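Local coordinates for protein THB11 (Chlamydomonas reinhardtii, PDB 6TD7) that binds heme and holds cyanide in its distal pocket, and as the globin domain of a longer algal protein probably binds oxygen too, at residues A[30-33]-A[34-38]; A[95-98]-A[99-102]. All blocks are in the same frame, centred on the assembly; numbering follows the deposited sequence.

In each contact, neighbouring turns of a helix divide their work: one side chain faces the heme pocket, the next reaches another helix. The centre of contact 1, at the end of helix 21-36, lies about 11 Å from the centre of the chain, that of contact 2, on helix 92-108, about 8 Å. Both are partly buried: Phe31, Tyr32, Leu35, Phe95 and Phe102 are inside, Arg33 and Lys100 exposed. Contact 1 offers cyanide a distal hydroxyl; contact 2 packs on the porphyrin with the Phe95 ring and Gly98 backbone. The helices meet where Phe31 and Phe102 stack edge to face, and Asp38, in the loop after helix 21-36, places OD2 2.5 Å from Tyr101 OH, a probable hydrogen bond.

Contact 1: residues A[30-33]-A[34-38]; sequences LFYR and KLYAD. With CYN (cyanide ion), chain C.
Lys34 folds its methylene chain back against the preceding turn, CE resting 3.7 Å from Leu30 CG, while CB, CG and CD pass beside the Leu30 carbonyl oxygen. Its NZ leads off to helix 92-108, where Glu104 and Glu108 both form salt bridges with it. One residue on, Leu35 faces the interior. With CG anti to the carbonyl carbon (chi1 -80°) it leans back over one face of Phe31, CG standing 4.1 Å from the ring centroid and 20° off the normal in a CH-pi contact; CD1 adds a 3.6 Å touch on Phe31 CZ. Tyr32 runs alongside Leu35 and Tyr36, its CD1 being 4.1 Å from Leu35 CD1, while Phe31 CD2 lies over one face of its ring near the rim. With an alanine at Phe31, Leu35 would probably lose the surface it rests on and the Tyr32 ring a flank, leaving both freer to turn. Beneath these side chains run regular helical bonds such as Leu35 N to Phe31 O, 3.0 Å. The hydroxyl reaches the ligand: Tyr32 OH donates to the cyanide N at 2.8 Å, with that N at the edge of the ring, near its plane. A tyrosine on this helix, packed beside Leu53 and Gln57 of helix 50-64, is characteristic of the distal pocket of truncated hemoglobins.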
ATOM      1  N   LEU A  30       0.846   7.977  -8.095  1.00 14.11           N
ATOM      2  CA  LEU A  30      -0.399   8.672  -7.783  1.00 12.06           C
ATOM      3  C   LEU A  30      -0.854   8.364  -6.362  1.00 12.83           C
ATOM      4  O   LEU A  30      -1.307   9.260  -5.639  1.00 10.17           O
ATOM      5  CB  LEU A  30      -1.452   8.263  -8.807  1.00 12.30           C
ATOM      6  CG  LEU A  30      -2.843   8.881  -8.785  1.00 12.86           C
ATOM      7  CD1 LEU A  30      -2.766  10.393  -8.716  1.00 16.95           C
ATOM      8  CD2 LEU A  30      -3.580   8.413 -10.039  1.00 12.39           C
ATOM      9  N   PHE A  31      -0.751   7.098  -5.955  1.00 11.61           N
ATOM     10  CA  PHE A  31      -1.003   6.722  -4.564  1.00 10.39           C
ATOM     11  C   PHE A  31      -0.246   7.630  -3.605  1.00  9.48           C
ATOM     12  O   PHE A  31      -0.833   8.198  -2.677  1.00 13.29           O
ATOM     13  CB  PHE A  31      -0.616   5.251  -4.368  1.00 12.02           C
ATOM     14  CG  PHE A  31      -0.515   4.819  -2.928  1.00  7.38           C
ATOM     15  CD1 PHE A  31      -1.650   4.655  -2.150  1.00 11.94           C
ATOM     16  CD2 PHE A  31       0.723   4.545  -2.363  1.00 15.70           C
ATOM     17  CE1 PHE A  31      -1.550   4.245  -0.825  1.00  8.88           C
ATOM     18  CE2 PHE A  31       0.832   4.134  -1.041  1.00 15.36           C
ATOM     19  CZ  PHE A  31      -0.303   3.983  -0.271  1.00  9.27           C
ATOM     20  N   TYR A  32       1.062   7.794  -3.811  1.00 11.63           N
ATOM     21  CA  TYR A  32       1.828   8.624  -2.884  1.00 11.89           C
ATOM     22  C   TYR A  32       1.449  10.095  -2.999  1.00 12.20           C
ATOM     23  O   TYR A  32       1.448  10.812  -1.992  1.00 10.67           O
ATOM     24  CB  TYR A  32       3.326   8.429  -3.103  1.00 12.30           C
ATOM     25  CG  TYR A  32       3.832   7.193  -2.404  1.00 13.76           C
ATOM     26  CD1 TYR A  32       3.967   7.157  -1.021  1.00 14.27           C
ATOM     27  CD2 TYR A  32       4.151   6.054  -3.122  1.00 15.37           C
ATOM     28  CE1 TYR A  32       4.415   6.016  -0.377  1.00 13.45           C
ATOM     29  CE2 TYR A  32       4.602   4.919  -2.493  1.00 15.49           C
ATOM     30  CZ  TYR A  32       4.730   4.900  -1.124  1.00 15.96           C
ATOM     31  OH  TYR A  32       5.185   3.749  -0.528  1.00 15.28           O
ATOM     32  N   ARG A  33       1.107  10.564  -4.197  1.00 12.68           N
ATOM     33  CA  ARG A  33       0.648  11.943  -4.319  1.00 11.24           C
ATOM     34  C   ARG A  33      -0.601  12.174  -3.472  1.00 14.32           C
ATOM     35  O   ARG A  33      -0.700  13.177  -2.755  1.00 13.55           O
ATOM     36  CB  ARG A  33       0.385  12.278  -5.785  1.00 16.99           C
ATOM     37  CG  ARG A  33       0.648  13.731  -6.140  1.00 32.17           C
ATOM     38  CD  ARG A  33       1.270  13.861  -7.526  1.00 31.06           C
ATOM     39  NE  ARG A  33       0.342  13.431  -8.567  1.00 24.60           N
ATOM     40  CZ  ARG A  33       0.619  12.553  -9.528  1.00 26.02           C
ATOM     41  NH1 ARG A  33       1.817  11.994  -9.626  1.00 36.28           N
ATOM     42  NH2 ARG A  33      -0.321  12.247 -10.410  1.00 34.54           N
ATOM     43  N   LYS A  34      -1.557  11.244  -3.527  1.00 12.98           N
ATOM     44  CA  LYS A  34      -2.761  11.368  -2.714  1.00 10.94           C
ATOM     45  C   LYS A  34      -2.441  11.308  -1.224  1.00 13.60           C
ATOM     46  O   LYS A  34      -3.000  12.076  -0.430  1.00 12.98           O
ATOM     47  CB  LYS A  34      -3.752  10.265  -3.090  1.00 12.60           C
ATOM     48  CG  LYS A  34      -4.348  10.420  -4.477  1.00 14.62           C
ATOM     49  CD  LYS A  34      -4.914   9.102  -4.993  1.00 16.31           C
ATOM     50  CE  LYS A  34      -5.622   9.280  -6.326  1.00 21.63           C
ATOM     51  NZ  LYS A  34      -6.927   9.987  -6.180  1.00 20.51           N
ATOM     52  N   LEU A  35      -1.557  10.386  -0.823  1.00 11.53           N
ATOM     53  CA  LEU A  35      -1.214  10.245   0.588  1.00 12.93           C
ATOM     54  C   LEU A  35      -0.700  11.555   1.166  1.00 14.05           C
ATOM     55  O   LEU A  35      -1.164  12.017   2.214  1.00 15.89           O
ATOM     56  CB  LEU A  35      -0.142   9.171   0.780  1.00 13.59           C
ATOM     57  CG  LEU A  35      -0.452   7.676   0.804  1.00 26.46           C
ATOM     58  CD1 LEU A  35       0.735   6.959   1.469  1.00 19.67           C
ATOM     59  CD2 LEU A  35      -1.746   7.338   1.514  1.00 19.68           C
ATOM     60  N   TYR A  36       0.298  12.146   0.506  1.00 13.02           N
ATOM     61  CA  TYR A  36       0.949  13.341   1.027  1.00 14.02           C
ATOM     62  C   TYR A  36       0.056  14.568   0.943  1.00 19.14           C
ATOM     63  O   TYR A  36       0.326  15.563   1.621  1.00 18.60           O
ATOM     64  CB  TYR A  36       2.255  13.583   0.268  1.00 18.94           C
ATOM     65  CG  TYR A  36       3.424  12.780   0.795  1.00 17.04           C
ATOM     66  CD1 TYR A  36       3.635  11.471   0.384  1.00 16.03           C
ATOM     67  CD2 TYR A  36       4.316  13.331   1.706  1.00 15.58           C
ATOM     68  CE1 TYR A  36       4.700  10.733   0.867  1.00 18.78           C
ATOM     69  CE2 TYR A  36       5.385  12.602   2.190  1.00 19.71           C
ATOM     70  CZ  TYR A  36       5.572  11.306   1.765  1.00 18.80           C
ATOM     71  OH  TYR A  36       6.632  10.580   2.248  1.00 17.10           O
ATOM     72  N   ALA A  37      -0.991  14.524   0.126  1.00 15.37           N
ATOM     73  CA  ALA A  37      -1.961  15.603   0.039  1.00 16.55           C
ATOM     74  C   ALA A  37      -3.075  15.485   1.071  1.00 22.24           C
ATOM     75  O   ALA A  37      -3.922  16.380   1.151  1.00 20.76           O
ATOM     76  CB  ALA A  37      -2.570  15.638  -1.366  1.00 17.89           C
ATOM     77  N   ASP A  38      -3.094  14.423   1.865  1.00 13.91           N
ATOM     78  CA  ASP A  38      -4.201  14.233   2.803  1.00 17.73           C
ATOM     79  C   ASP A  38      -3.852  14.831   4.160  1.00 17.53           C
ATOM     80  O   ASP A  38      -2.805  14.496   4.726  1.00 15.81           O
ATOM     81  CB  ASP A  38      -4.522  12.754   2.955  1.00 19.82           C
ATOM     82  CG  ASP A  38      -5.714  12.509   3.853  1.00 17.31           C
ATOM     83  OD1 ASP A  38      -5.568  12.632   5.086  1.00 19.04           O
ATOM     84  OD2 ASP A  38      -6.802  12.207   3.322  1.00 19.21           O
TER
HETATM   85  C   CYN C 202       3.588   2.991   2.871  1.00 18.99           C
HETATM   86  N   CYN C 202       4.214   3.512   2.050  1.00 19.54           N

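Contact 2: residues A[95-98]-A[99-102]; sequences FDLG and MKYF. With HEM (protoporphyrin IX containing Fe), chain B.
The Phe95 ring sits between Met99 and the porphyrin, and both approach it obliquely: the heme comes against CE1, the methionine against CE2 and CD2. Met99 SD is 4.6 Å from the centroid of the Phe95 ring, on a line 57° off its normal, a Met-aromatic contact between successive turns of a helix in the globin fold. The second ring, Tyr101, lies side by side with Leu97, and Leu97 CG reaches its CE2 at 3.6 Å, while Gly98 CA and the Leu97 carbonyl oxygen also come to it at a slant. The tyrosine hydroxyl looks past this helix to Asp38.

Met99 owes its fit to a bend at its last torsion (chi3 -44°), which turns CE back to Phe95 CD2 and Asp96 OD1, 3.6 Å from each. That carboxylate also has a salt bridge to Lys127 of helix 125-131, so the methyl lies beside an oxygen already engaged with a charge. Met120 and Met123 of helix 113-123 touch Met99 as well, which places the Met99 side chain in the packing between helices 92-108 and 113-123. Regular backbone bonds carry the whole, as from Lys100 N to Asp96 O at 2.8 Å.

Toward the heme the fit is close. Phe95 CE1 stands 3.2 Å from the porphyrin C2C, and the Phe95 side chain is about 5 Å from that of His81, the axial ligand of the iron. Gly98 brings bare backbone to a vinyl group, CA lying 3.4 Å from heme CBB, where a beta carbon would clash.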
ATOM      1  N   PHE A  95      -5.212   3.621   7.800  1.00  7.97           N
ATOM      2  CA  PHE A  95      -4.917   2.605   6.797  1.00  6.94           C
ATOM      3  C   PHE A  95      -6.053   2.477   5.787  1.00 11.78           C
ATOM      4  O   PHE A  95      -5.807   2.286   4.590  1.00  9.70           O
ATOM      5  CB  PHE A  95      -4.642   1.258   7.470  1.00  8.89           C
ATOM      6  CG  PHE A  95      -3.962   0.263   6.567  1.00 15.68           C
ATOM      7  CD1 PHE A  95      -2.628   0.417   6.229  1.00 20.48           C
ATOM      8  CD2 PHE A  95      -4.653  -0.817   6.051  1.00 23.73           C
ATOM      9  CE1 PHE A  95      -1.998  -0.487   5.393  1.00 23.64           C
ATOM     10  CE2 PHE A  95      -4.024  -1.726   5.214  1.00 14.64           C
ATOM     11  CZ  PHE A  95      -2.698  -1.560   4.886  1.00 18.88           C
ATOM     12  N   ASP A  96      -7.305   2.574   6.247  1.00  6.79           N
ATOM     13  CA  ASP A  96      -8.433   2.567   5.320  1.00 11.03           C
ATOM     14  C   ASP A  96      -8.284   3.668   4.275  1.00 11.54           C
ATOM     15  O   ASP A  96      -8.507   3.449   3.080  1.00 13.90           O
ATOM     16  CB  ASP A  96      -9.752   2.748   6.076  1.00  9.38           C
ATOM     17  CG  ASP A  96     -10.138   1.538   6.913  1.00 18.66           C
ATOM     18  OD1 ASP A  96      -9.623   0.422   6.678  1.00 12.09           O
ATOM     19  OD2 ASP A  96     -10.995   1.715   7.805  1.00 17.81           O
ATOM     20  N   LEU A  97      -7.919   4.872   4.716  1.00  7.71           N
ATOM     21  CA  LEU A  97      -7.734   5.978   3.780  1.00 10.54           C
ATOM     22  C   LEU A  97      -6.639   5.656   2.770  1.00  9.80           C
ATOM     23  O   LEU A  97      -6.791   5.921   1.571  1.00 11.88           O
ATOM     24  CB  LEU A  97      -7.416   7.246   4.566  1.00 14.81           C
ATOM     25  CG  LEU A  97      -7.558   8.625   3.932  1.00 23.16           C
ATOM     26  CD1 LEU A  97      -8.810   8.754   3.085  1.00 24.41           C
ATOM     27  CD2 LEU A  97      -7.563   9.650   5.060  1.00 36.11           C
ATOM     28  N   GLY A  98      -5.529   5.083   3.235  1.00 12.43           N
ATOM     29  CA  GLY A  98      -4.498   4.640   2.313  1.00 13.26           C
ATOM     30  C   GLY A  98      -5.023   3.661   1.280  1.00 13.77           C
ATOM     31  O   GLY A  98      -4.689   3.756   0.097  1.00 10.17           O
ATOM     32  N   MET A  99      -5.846   2.702   1.709  1.00 16.47           N
ATOM     33  CA  MET A  99      -6.386   1.734   0.757  1.00 12.64           C
ATOM     34  C   MET A  99      -7.354   2.397  -0.219  1.00 13.40           C
ATOM     35  O   MET A  99      -7.374   2.056  -1.407  1.00 13.87           O
ATOM     36  CB  MET A  99      -7.047   0.573   1.503  1.00 11.60           C
ATOM     37  CG  MET A  99      -6.042  -0.539   1.826  1.00 16.78           C
ATOM     38  SD  MET A  99      -6.674  -1.937   2.787  1.00 25.13           S
ATOM     39  CE  MET A  99      -7.648  -1.107   4.040  1.00 26.10           C
ATOM     40  N   LYS A 100      -8.156   3.354   0.258  1.00 15.66           N
ATOM     41  CA  LYS A 100      -8.994   4.138  -0.643  1.00 11.89           C
ATOM     42  C   LYS A 100      -8.150   4.804  -1.723  1.00 14.09           C
ATOM     43  O   LYS A 100      -8.493   4.768  -2.911  1.00 10.86           O
ATOM     44  CB  LYS A 100      -9.776   5.187   0.156  1.00 11.78           C
ATOM     45  CG  LYS A 100     -10.689   6.104  -0.667  1.00 18.69           C
ATOM     46  CD  LYS A 100     -10.431   7.589  -0.372  1.00 36.66           C
ATOM     47  CE  LYS A 100     -11.725   8.389  -0.252  1.00 38.14           C
ATOM     48  NZ  LYS A 100     -11.741   9.571  -1.156  1.00 49.62           N
ATOM     49  N   TYR A 101      -7.026   5.407  -1.329  1.00  9.95           N
ATOM     50  CA  TYR A 101      -6.200   6.140  -2.280  1.00  8.38           C
ATOM     51  C   TYR A 101      -5.503   5.211  -3.270  1.00 12.75           C
ATOM     52  O   TYR A 101      -5.310   5.584  -4.433  1.00 14.57           O
ATOM     53  CB  TYR A 101      -5.170   6.979  -1.530  1.00  6.64           C
ATOM     54  CG  TYR A 101      -5.748   8.198  -0.858  1.00 11.48           C
ATOM     55  CD1 TYR A 101      -6.730   8.955  -1.479  1.00 15.87           C
ATOM     56  CD2 TYR A 101      -5.308   8.595   0.395  1.00  9.10           C
ATOM     57  CE1 TYR A 101      -7.255  10.072  -0.872  1.00 16.36           C
ATOM     58  CE2 TYR A 101      -5.829   9.712   1.010  1.00 16.50           C
ATOM     59  CZ  TYR A 101      -6.803  10.446   0.372  1.00 19.97           C
ATOM     60  OH  TYR A 101      -7.332  11.561   0.975  1.00 21.71           O
ATOM     61  N   PHE A 102      -5.109   4.018  -2.834  1.00  7.27           N
ATOM     62  CA  PHE A 102      -4.522   3.068  -3.775  1.00  8.52           C
ATOM     63  C   PHE A 102      -5.559   2.631  -4.797  1.00 13.21           C
ATOM     64  O   PHE A 102      -5.263   2.523  -5.993  1.00 13.27           O
ATOM     65  CB  PHE A 102      -3.961   1.865  -3.024  1.00  8.64           C
ATOM     66  CG  PHE A 102      -3.005   1.047  -3.831  1.00 13.79           C
ATOM     67  CD1 PHE A 102      -3.466   0.038  -4.658  1.00 16.88           C
ATOM     68  CD2 PHE A 102      -1.642   1.291  -3.765  1.00 13.72           C
ATOM     69  CE1 PHE A 102      -2.588  -0.711  -5.403  1.00 10.50           C
ATOM     70  CE2 PHE A 102      -0.757   0.540  -4.504  1.00 15.47           C
ATOM     71  CZ  PHE A 102      -1.232  -0.461  -5.327  1.00 17.64           C
TER
HETATM   72  CHA HEM B 201       6.528   1.263   5.257  1.00 16.99           C
HETATM   73  CHB HEM B 201       3.545   4.895   6.568  1.00 14.35           C
HETATM   74  CHC HEM B 201      -0.182   2.895   4.178  1.00 15.80           C
HETATM   75  CHD HEM B 201       2.668  -0.989   3.241  1.00 17.70           C
HETATM   76  C1A HEM B 201       6.069   2.450   5.801  1.00 13.79           C
HETATM   77  C2A HEM B 201       6.832   3.471   6.506  1.00 14.61           C
HETATM   78  C3A HEM B 201       5.989   4.450   6.850  1.00 13.97           C
HETATM   79  C4A HEM B 201       4.667   4.108   6.388  1.00 17.98           C
HETATM   80  CMA HEM B 201       6.342   5.748   7.607  1.00 19.25           C
HETATM   81  CAA HEM B 201       8.349   3.483   6.807  1.00 26.87           C
HETATM   82  CBA HEM B 201       8.801   2.245   7.563  1.00 35.16           C
HETATM   83  CGA HEM B 201      10.311   2.205   7.587  1.00 31.71           C
HETATM   84  O1A HEM B 201      10.862   1.451   8.430  1.00 59.51           O
HETATM   85  O2A HEM B 201      10.964   2.914   6.775  1.00 22.05           O
HETATM   86  C1B HEM B 201       2.306   4.702   5.992  1.00 15.16           C
HETATM   87  C2B HEM B 201       1.200   5.635   6.031  1.00 15.96           C
HETATM   88  C3B HEM B 201       0.164   5.092   5.385  1.00 10.85           C
HETATM   89  C4B HEM B 201       0.573   3.790   4.900  1.00 15.78           C
HETATM   90  CMB HEM B 201       1.216   7.018   6.718  1.00 19.83           C
HETATM   91  CAB HEM B 201      -1.213   5.768   5.194  1.00 15.11           C
HETATM   92  CBB HEM B 201      -2.292   5.083   4.812  1.00 17.47           C
HETATM   93  C1C HEM B 201       0.302   1.690   3.713  1.00 15.70           C
HETATM   94  C2C HEM B 201      -0.458   0.787   2.894  1.00 17.86           C
HETATM   95  C3C HEM B 201       0.294  -0.283   2.644  1.00 19.82           C
HETATM   96  C4C HEM B 201       1.597  -0.105   3.266  1.00 16.69           C
HETATM   97  CMC HEM B 201      -1.913   1.015   2.428  1.00 22.84           C
HETATM   98  CAC HEM B 201      -0.187  -1.472   1.795  1.00 25.28           C
HETATM   99  CBC HEM B 201       0.194  -2.707   2.119  1.00 35.32           C
HETATM  100  C1D HEM B 201       3.965  -0.676   3.619  1.00 20.78           C
HETATM  101  C2D HEM B 201       5.159  -1.422   3.277  1.00 14.40           C
HETATM  102  C3D HEM B 201       6.210  -0.808   3.837  1.00 13.65           C
HETATM  103  C4D HEM B 201       5.743   0.366   4.543  1.00 11.66           C
HETATM  104  CMD HEM B 201       5.179  -2.706   2.422  1.00 12.78           C
HETATM  105  CAD HEM B 201       7.689  -1.214   3.719  1.00 14.86           C
HETATM  106  CBD HEM B 201       8.118  -2.268   4.720  1.00 26.31           C
HETATM  107  CGD HEM B 201       9.524  -2.595   4.296  1.00 19.38           C
HETATM  108  O1D HEM B 201       9.716  -3.614   3.582  1.00 20.57           O
HETATM  109  O2D HEM B 201      10.444  -1.811   4.645  1.00 21.54           O
HETATM  110  NA  HEM B 201       4.752   2.880   5.754  1.00 12.75           N
HETATM  111  NB  HEM B 201       1.889   3.585   5.288  1.00 11.26           N
HETATM  112  NC  HEM B 201       1.560   1.123   3.916  1.00 13.78           N
HETATM  113  ND  HEM B 201       4.365   0.404   4.389  1.00 11.13           N
HETATM  114 FE   HEM B 201       3.169   1.968   4.804  1.00 21.92          FE